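Local coordinates for protein tapirin (Caldicellulosiruptor hydrothermalis, PDB 6N2C) that binds cellulose and, as a cell-adhesion protein of a heat-loving bacterium, probably serves to attach cells to plant biomass, at residues 371-382 against 390-401; 481-490 against 512-520. All blocks are in the same frame, centred on the assembly; numbering follows the deposited sequence. Where two conformers were deposited one is given.

Interaction 1 (371-382 against 390-401); sequences APDTVLYCNNLK and NVKKIVCSGTIT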
# COMPACT_ATOMS: atom_id res chain seq x y z
N ALA A 371 12.56 19.47 -11.70
CA ALA A 371 13.51 18.32 -11.62
C ALA A 371 14.78 18.63 -12.34
O ALA A 371 15.13 17.95 -13.29
CB ALA A 371 12.83 17.07 -12.20
N PRO A 372 15.50 19.68 -11.88
CA PRO A 372 16.56 20.24 -12.74
C PRO A 372 17.70 19.29 -13.03
O PRO A 372 18.40 19.51 -14.00
CB PRO A 372 17.02 21.47 -11.93
CG PRO A 372 16.79 21.02 -10.50
CD PRO A 372 15.41 20.40 -10.61
N ASP A 373 17.93 18.25 -12.20
CA ASP A 373 18.95 17.23 -12.47
C ASP A 373 18.44 15.95 -13.13
O ASP A 373 19.21 14.97 -13.35
CB ASP A 373 19.74 16.83 -11.18
CG ASP A 373 20.99 16.05 -11.48
OD1 ASP A 373 21.72 16.44 -12.46
OD2 ASP A 373 21.27 14.99 -10.86
N THR A 374 17.18 15.95 -13.53
CA THR A 374 16.57 14.66 -13.92
C THR A 374 16.64 14.46 -15.39
O THR A 374 16.39 15.43 -16.17
CB THR A 374 15.10 14.63 -13.43
OG1 THR A 374 15.04 14.81 -12.04
CG2 THR A 374 14.31 13.33 -13.82
N VAL A 375 16.87 13.18 -15.77
CA VAL A 375 16.72 12.75 -17.11
C VAL A 375 15.37 12.05 -17.28
O VAL A 375 15.05 11.16 -16.48
CB VAL A 375 17.87 11.81 -17.50
CG1 VAL A 375 17.75 11.42 -18.95
CG2 VAL A 375 19.21 12.47 -17.21
N LEU A 376 14.61 12.41 -18.30
CA LEU A 376 13.34 11.80 -18.62
C LEU A 376 13.44 11.08 -19.97
O LEU A 376 13.88 11.69 -20.98
CB LEU A 376 12.22 12.82 -18.62
CG LEU A 376 12.10 13.50 -17.23
CD1 LEU A 376 12.83 14.81 -17.23
CD2 LEU A 376 10.68 13.69 -16.78
N TYR A 377 13.02 9.82 -20.00
CA TYR A 377 12.97 9.02 -21.20
C TYR A 377 11.49 8.71 -21.51
O TYR A 377 10.78 8.22 -20.64
CB TYR A 377 13.72 7.66 -21.00
CG TYR A 377 15.14 7.73 -20.69
CD1 TYR A 377 15.61 7.92 -19.44
CD2 TYR A 377 16.06 7.62 -21.73
CE1 TYR A 377 16.95 8.02 -19.15
CE2 TYR A 377 17.40 7.70 -21.48
CZ TYR A 377 17.86 7.88 -20.22
OH TYR A 377 19.21 7.98 -19.99
N CYS A 378 11.06 8.98 -22.73
CA CYS A 378 9.75 8.63 -23.20
C CYS A 378 9.71 8.15 -24.65
O CYS A 378 10.59 8.49 -25.48
CB CYS A 378 8.71 9.75 -22.93
SG CYS A 378 9.08 11.23 -23.89
N ASN A 379 8.64 7.41 -24.98
CA ASN A 379 8.35 7.11 -26.36
C ASN A 379 7.64 8.29 -27.03
O ASN A 379 8.13 8.84 -28.03
CB ASN A 379 7.55 5.83 -26.48
CG ASN A 379 7.03 5.63 -27.94
OD1 ASN A 379 7.73 5.95 -28.91
ND2 ASN A 379 5.86 5.02 -28.08
N ASN A 380 6.53 8.77 -26.45
CA ASN A 380 5.87 9.93 -26.98
C ASN A 380 5.81 10.99 -25.90
O ASN A 380 5.53 10.68 -24.74
CB ASN A 380 4.48 9.59 -27.49
CG ASN A 380 4.51 8.69 -28.70
OD1 ASN A 380 5.29 8.87 -29.65
ND2 ASN A 380 3.60 7.70 -28.70
N LEU A 381 6.04 12.24 -26.32
CA LEU A 381 5.96 13.43 -25.46
C LEU A 381 4.89 14.33 -26.00
O LEU A 381 4.96 14.71 -27.18
CB LEU A 381 7.23 14.17 -25.48
CG LEU A 381 7.33 15.50 -24.67
CD1 LEU A 381 7.07 15.21 -23.23
CD2 LEU A 381 8.66 16.15 -24.79
N LYS A 382 3.88 14.69 -25.18
CA LYS A 382 2.85 15.67 -25.54
C LYS A 382 2.92 16.83 -24.58
O LYS A 382 2.90 16.62 -23.37
CB LYS A 382 1.44 15.09 -25.51
CG LYS A 382 0.34 16.08 -25.87
CD LYS A 382 -1.00 15.36 -25.90
CE LYS A 382 -2.16 16.26 -26.22
NZ LYS A 382 -2.14 16.94 -27.59
N ASN A 390 11.41 22.07 -15.87
CA ASN A 390 12.76 22.41 -15.48
C ASN A 390 13.53 21.09 -15.26
O ASN A 390 13.46 20.50 -14.14
CB ASN A 390 12.70 23.28 -14.24
CG ASN A 390 14.06 23.67 -13.74
OD1 ASN A 390 15.04 23.70 -14.52
ND2 ASN A 390 14.17 23.90 -12.46
N VAL A 391 14.25 20.61 -16.28
CA VAL A 391 14.88 19.33 -16.24
C VAL A 391 16.24 19.37 -16.86
O VAL A 391 16.63 20.40 -17.44
CB VAL A 391 14.04 18.26 -16.94
CG1 VAL A 391 12.63 18.27 -16.37
CG2 VAL A 391 13.90 18.52 -18.44
N LYS A 392 16.97 18.27 -16.74
CA LYS A 392 18.30 18.22 -17.36
C LYS A 392 18.25 17.73 -18.80
O LYS A 392 18.87 18.32 -19.68
CB LYS A 392 19.21 17.38 -16.51
CG LYS A 392 20.65 17.27 -17.01
CD LYS A 392 21.61 16.78 -15.94
CE LYS A 392 21.63 15.27 -15.85
NZ LYS A 392 22.45 14.82 -14.69
N LYS A 393 17.62 16.59 -19.05
CA LYS A 393 17.56 16.02 -20.39
C LYS A 393 16.27 15.29 -20.62
O LYS A 393 15.74 14.65 -19.72
CB LYS A 393 18.75 15.05 -20.65
CG LYS A 393 18.84 14.42 -22.03
CD LYS A 393 20.03 13.48 -22.16
CE LYS A 393 20.29 13.10 -23.60
NZ LYS A 393 21.41 12.09 -23.68
N ILE A 394 15.74 15.40 -21.85
CA ILE A 394 14.62 14.57 -22.26
C ILE A 394 15.09 13.79 -23.48
O ILE A 394 15.68 14.34 -24.42
CB ILE A 394 13.38 15.39 -22.58
CG1 ILE A 394 12.97 16.25 -21.37
CG2 ILE A 394 12.24 14.57 -23.17
CD1 ILE A 394 11.83 17.23 -21.64
N VAL A 395 14.75 12.52 -23.50
CA VAL A 395 14.97 11.63 -24.61
C VAL A 395 13.63 11.20 -25.10
O VAL A 395 12.87 10.63 -24.34
CB VAL A 395 15.81 10.40 -24.14
CG1 VAL A 395 15.94 9.38 -25.26
CG2 VAL A 395 17.17 10.87 -23.73
N CYS A 396 13.30 11.40 -26.37
CA CYS A 396 12.02 11.00 -26.87
C CYS A 396 12.32 10.11 -28.12
O CYS A 396 12.81 10.61 -29.13
CB CYS A 396 11.14 12.20 -27.27
SG CYS A 396 9.60 11.71 -28.02
N SER A 397 11.98 8.81 -28.08
CA SER A 397 12.23 7.91 -29.22
C SER A 397 11.13 7.89 -30.22
O SER A 397 11.32 7.36 -31.33
CB SER A 397 12.41 6.50 -28.67
OG SER A 397 11.21 6.15 -27.95
N GLY A 398 9.92 8.44 -29.90
CA GLY A 398 8.77 8.37 -30.77
C GLY A 398 8.48 9.72 -31.36
O GLY A 398 9.29 10.25 -32.09
N THR A 399 7.35 10.34 -30.98
CA THR A 399 6.95 11.61 -31.57
C THR A 399 6.74 12.60 -30.42
O THR A 399 6.17 12.26 -29.35
CB THR A 399 5.65 11.34 -32.32
OG1 THR A 399 5.92 10.41 -33.40
CG2 THR A 399 5.06 12.60 -32.86
N ILE A 400 7.12 13.84 -30.67
CA ILE A 400 6.82 14.98 -29.78
C ILE A 400 5.66 15.72 -30.46
O ILE A 400 5.79 16.17 -31.64
CB ILE A 400 8.00 15.93 -29.66
CG1 ILE A 400 9.16 15.22 -29.02
CG2 ILE A 400 7.68 17.17 -28.83
CD1 ILE A 400 10.41 16.02 -28.78
N THR A 401 4.55 15.85 -29.71
CA THR A 401 3.38 16.56 -30.16
C THR A 401 3.31 17.85 -29.30
O THR A 401 3.21 17.79 -28.06
CB THR A 401 2.16 15.68 -30.02
OG1 THR A 401 2.31 14.56 -30.91
CG2 THR A 401 0.92 16.44 -30.44
O HOH W 1 20.87 9.64 -22.20
O HOH W 2 5.34 7.85 -32.09
O HOH W 3 -0.13 18.70 -27.80
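Y377 and V395 lie side by side and point the same way, the CD2–CE2 side of the tyrosine ring resting along both methyls of the valine, with CD2 of Y377 3.7 Å from CB of V395. Beyond the ring, a water links the Y377 hydroxyl to K393 NZ, which also forms a salt bridge with E418. The buried side is apolar: L376 and V391 meet at about a right angle, CD1 of L376 touching CG1 of V391 at 3.6 Å. The first torsion of L376 (chi1 -59°) sets CG opposite its carbonyl carbon and leans the branch back toward the corner, where V391 closes strand 388-391. At the corner, D373 and K392 run alongside each other. Their salt bridge, K392 NZ to D373 OD1 at 2.9 Å, comes from above the carboxylate plane, while OD2 accepts from G352 N. The lysine bends at chi3 (85°), and CE passes V375 CG2 at 3.9 Å.

At the other end, N380 OD1 accepts T399 N at 2.9 Å in its carbonyl plane, and a water shared with T399 OG1 also donates to it; two bonds grip OD1, and with ND2 bound to N359 OD1 the amide is held at both ends. G398 fits closely here, as a side chain on it would run into the amide oxygens of N379 and N380. The register slips by one residue between C378 and L381, after which L381 packs on I400, CB to CG1 at 4.2 Å. The two parallel ladders, separated by a turn in each chain segment, are adjoining faces of successive coils of the beta-helix. Strand 374-378 lies between 354-356 and 393-396, which pairs in turn with 416-419; L381 leans on L360 and I362, I400 on I417 and C419, and F442 and V440 touch Y377 and V395.

Interaction 2 (481-490 against 512-520); sequences ANYYSLVSTG and VQIFVITKS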
# COMPACT_ATOMS: atom_id res chain seq x y z
N ALA A 481 -4.08 -18.06 33.62
CA ALA A 481 -4.34 -17.01 34.61
C ALA A 481 -4.62 -15.69 33.89
O ALA A 481 -5.37 -14.87 34.41
CB ALA A 481 -3.14 -16.83 35.54
N ASN A 482 -3.89 -15.40 32.82
CA ASN A 482 -4.02 -14.09 32.13
C ASN A 482 -4.67 -14.26 30.70
O ASN A 482 -4.38 -13.40 29.85
CB ASN A 482 -2.70 -13.34 32.03
CG ASN A 482 -1.59 -14.12 31.27
OD1 ASN A 482 -1.63 -15.33 31.18
ND2 ASN A 482 -0.53 -13.43 30.87
N TYR A 483 -5.39 -15.37 30.45
CA TYR A 483 -5.97 -15.56 29.13
C TYR A 483 -7.08 -16.54 29.01
O TYR A 483 -7.24 -17.47 29.84
CB TYR A 483 -4.93 -15.93 28.12
CG TYR A 483 -4.30 -17.31 28.31
CD1 TYR A 483 -4.78 -18.43 27.59
CD2 TYR A 483 -3.13 -17.50 29.06
CE1 TYR A 483 -4.17 -19.70 27.70
CE2 TYR A 483 -2.49 -18.76 29.11
CZ TYR A 483 -3.04 -19.86 28.49
OH TYR A 483 -2.35 -21.10 28.51
N TYR A 484 -7.91 -16.31 27.97
CA TYR A 484 -8.89 -17.25 27.52
C TYR A 484 -8.73 -17.48 26.05
O TYR A 484 -8.31 -16.59 25.33
CB TYR A 484 -10.31 -16.77 27.79
CG TYR A 484 -10.67 -16.71 29.25
CD1 TYR A 484 -10.44 -15.55 29.99
CD2 TYR A 484 -11.26 -17.79 29.87
CE1 TYR A 484 -10.79 -15.48 31.32
CE2 TYR A 484 -11.60 -17.74 31.23
CZ TYR A 484 -11.37 -16.57 31.94
OH TYR A 484 -11.70 -16.51 33.26
N SER A 485 -8.96 -18.71 25.63
CA SER A 485 -8.89 -19.12 24.19
C SER A 485 -10.20 -19.74 23.79
O SER A 485 -10.96 -20.22 24.63
CB SER A 485 -7.76 -20.10 23.90
OG SER A 485 -6.47 -19.68 24.35
N LEU A 486 -10.47 -19.70 22.47
CA LEU A 486 -11.58 -20.38 21.86
C LEU A 486 -11.18 -20.79 20.46
O LEU A 486 -10.76 -19.94 19.64
CB LEU A 486 -12.83 -19.47 21.87
CG LEU A 486 -14.03 -19.92 21.03
CD1 LEU A 486 -14.57 -21.21 21.63
CD2 LEU A 486 -15.06 -18.83 20.78
N VAL A 487 -11.37 -22.11 20.17
CA VAL A 487 -11.26 -22.69 18.85
C VAL A 487 -12.69 -23.16 18.57
O VAL A 487 -13.17 -24.01 19.31
CB VAL A 487 -10.25 -23.84 18.68
CG1 VAL A 487 -10.04 -24.17 17.19
CG2 VAL A 487 -8.85 -23.45 19.26
N SER A 488 -13.33 -22.52 17.55
CA SER A 488 -14.76 -22.68 17.34
C SER A 488 -15.10 -23.14 15.95
O SER A 488 -14.57 -22.61 14.99
CB SER A 488 -15.46 -21.39 17.63
OG SER A 488 -16.91 -21.56 17.53
N THR A 489 -16.04 -24.11 15.87
CA THR A 489 -16.60 -24.54 14.59
C THR A 489 -17.62 -23.51 14.13
O THR A 489 -18.02 -23.54 12.94
CB THR A 489 -17.30 -25.92 14.67
OG1 THR A 489 -18.31 -25.83 15.66
CG2 THR A 489 -16.37 -27.05 15.00
N GLY A 490 -18.06 -22.60 14.98
CA GLY A 490 -19.07 -21.64 14.62
C GLY A 490 -20.51 -22.16 14.76
O GLY A 490 -21.43 -21.47 14.42
N VAL A 512 -7.62 -9.54 30.58
CA VAL A 512 -7.02 -10.78 30.19
C VAL A 512 -6.94 -10.87 28.69
O VAL A 512 -7.77 -10.31 27.95
CB VAL A 512 -7.78 -11.98 30.73
CG1 VAL A 512 -7.88 -11.87 32.26
CG2 VAL A 512 -9.17 -12.14 30.14
N GLN A 513 -6.00 -11.65 28.26
CA GLN A 513 -5.80 -11.84 26.85
C GLN A 513 -6.85 -12.72 26.29
O GLN A 513 -7.35 -13.60 26.94
CB GLN A 513 -4.41 -12.36 26.56
CG GLN A 513 -3.21 -11.58 27.16
CD GLN A 513 -1.87 -12.25 27.15
OE1 GLN A 513 -1.79 -13.47 26.86
NE2 GLN A 513 -0.81 -11.53 27.55
N ILE A 514 -7.13 -12.50 24.98
CA ILE A 514 -8.21 -13.19 24.30
C ILE A 514 -7.67 -13.74 23.00
O ILE A 514 -7.14 -12.99 22.20
CB ILE A 514 -9.40 -12.24 24.04
CG1 ILE A 514 -10.05 -11.71 25.33
CG2 ILE A 514 -10.45 -12.91 23.17
CD1 ILE A 514 -10.72 -12.77 26.09
N PHE A 515 -7.86 -15.05 22.78
CA PHE A 515 -7.41 -15.68 21.54
C PHE A 515 -8.59 -16.43 20.92
O PHE A 515 -9.09 -17.39 21.52
CB PHE A 515 -6.23 -16.64 21.85
CG PHE A 515 -5.10 -15.95 22.46
CD1 PHE A 515 -4.15 -15.29 21.73
CD2 PHE A 515 -5.01 -15.89 23.88
CE1 PHE A 515 -3.09 -14.62 22.32
CE2 PHE A 515 -3.99 -15.20 24.45
CZ PHE A 515 -3.02 -14.61 23.71
N VAL A 516 -9.00 -15.99 19.74
CA VAL A 516 -10.14 -16.58 19.01
C VAL A 516 -9.73 -17.08 17.66
O VAL A 516 -9.14 -16.35 16.85
CB VAL A 516 -11.30 -15.59 18.93
CG1 VAL A 516 -12.48 -16.26 18.24
CG2 VAL A 516 -11.73 -15.12 20.26
N ILE A 517 -10.00 -18.37 17.38
CA ILE A 517 -9.74 -18.96 16.10
C ILE A 517 -11.03 -19.66 15.66
O ILE A 517 -11.41 -20.64 16.35
CB ILE A 517 -8.60 -19.95 16.12
CG1 ILE A 517 -7.28 -19.29 16.63
CG2 ILE A 517 -8.37 -20.48 14.68
CD1 ILE A 517 -7.13 -19.41 18.14
N THR A 518 -11.66 -19.22 14.58
CA THR A 518 -13.05 -19.69 14.36
C THR A 518 -13.42 -19.83 12.93
O THR A 518 -12.83 -19.17 12.06
CB THR A 518 -14.06 -18.78 15.01
OG1 THR A 518 -15.40 -19.30 14.78
CG2 THR A 518 -14.02 -17.36 14.49
N LYS A 519 -14.22 -20.87 12.62
CA LYS A 519 -14.77 -21.02 11.27
C LYS A 519 -15.88 -20.04 10.98
O LYS A 519 -16.26 -19.86 9.82
CB LYS A 519 -15.34 -22.40 11.08
CG LYS A 519 -14.37 -23.49 11.00
CD LYS A 519 -14.85 -24.74 10.14
CE LYS A 519 -15.95 -25.50 10.82
NZ LYS A 519 -16.05 -26.93 10.32
N SER A 520 -16.46 -19.41 11.97
CA SER A 520 -17.45 -18.34 11.83
C SER A 520 -16.73 -17.02 11.52
O SER A 520 -15.50 -17.00 11.38
CB SER A 520 -18.34 -18.18 13.12
OG SER A 520 -17.62 -17.67 14.26
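A first torsion of -68° places the Y484 ring opposite its carbonyl carbon, where its edge meets V512: CG2 of the valine lies in the ring plane, 3.6 Å from CD1 of Y484. On the other face of the strand pair, the comparable torsion of F515 (chi1 -59°) brings CE2 within 3.9 Å of Y483 CB, again at the ring's edge. Q513 is extended beyond CG and runs beside N482, pointing the same way, with CG lying 3.5 Å from N482 O; its OE1 sits at the edge of the F515 ring, in the ring plane. That same N482 carbonyl oxygen takes the Q513 backbone N-H at 2.9 Å, from above its plane by 38°. With an alanine at Q513, N482 O would probably lose the part of its cover given by CG and the amide, the N482 amide would be likely to turn more freely, and the F515 edge would lose its amide neighbour.

The backbones make an almost exactly parallel ladder from Y483/Q513 to S488/T518. The chain leaves strand 483-488, passes through helix 494-500 and returns as 513-518, joining the outermost strand to the end of the beta-helix. Q513 also lies close to the zinc site, its side chain about 4 Å from that of the ligand D532.

At the far end, S488 OG accepts G490 N at 3.0 Å in an ST turn and also bonds D495 at the start of helix 494-500. Across from it, OG1 of T518 lies 3.5 Å from S488 CB. K519 lays its chain over T489, CB to the T489 carbonyl O at 3.5 Å, and sends NZ to I471 O. I499 of helix 494-500 covers Y484 and L486, whereas L559 of helix 557-565 packs against S485, V487 and F515.

Interaction 1 comes first along the chain and closes before interaction 2 opens, yet the two lie on opposite sides of the chain's centre, their centres about 58 Å and their nearest atoms about 48 Å apart. Both belong to the same long run of parallel strands: 374-378 and 393-396 lie near the end closed by 434-436, while 513-518 and 483-488 finish the other. After the coils run out at 434-436, the chain therefore travels back along the domain and adds strands beyond 186-190. One rule, parallel pairing of neighbouring strands, thus serves both regular coils and an end built from a later part of the chain, and interaction 2 alone borders the zinc site.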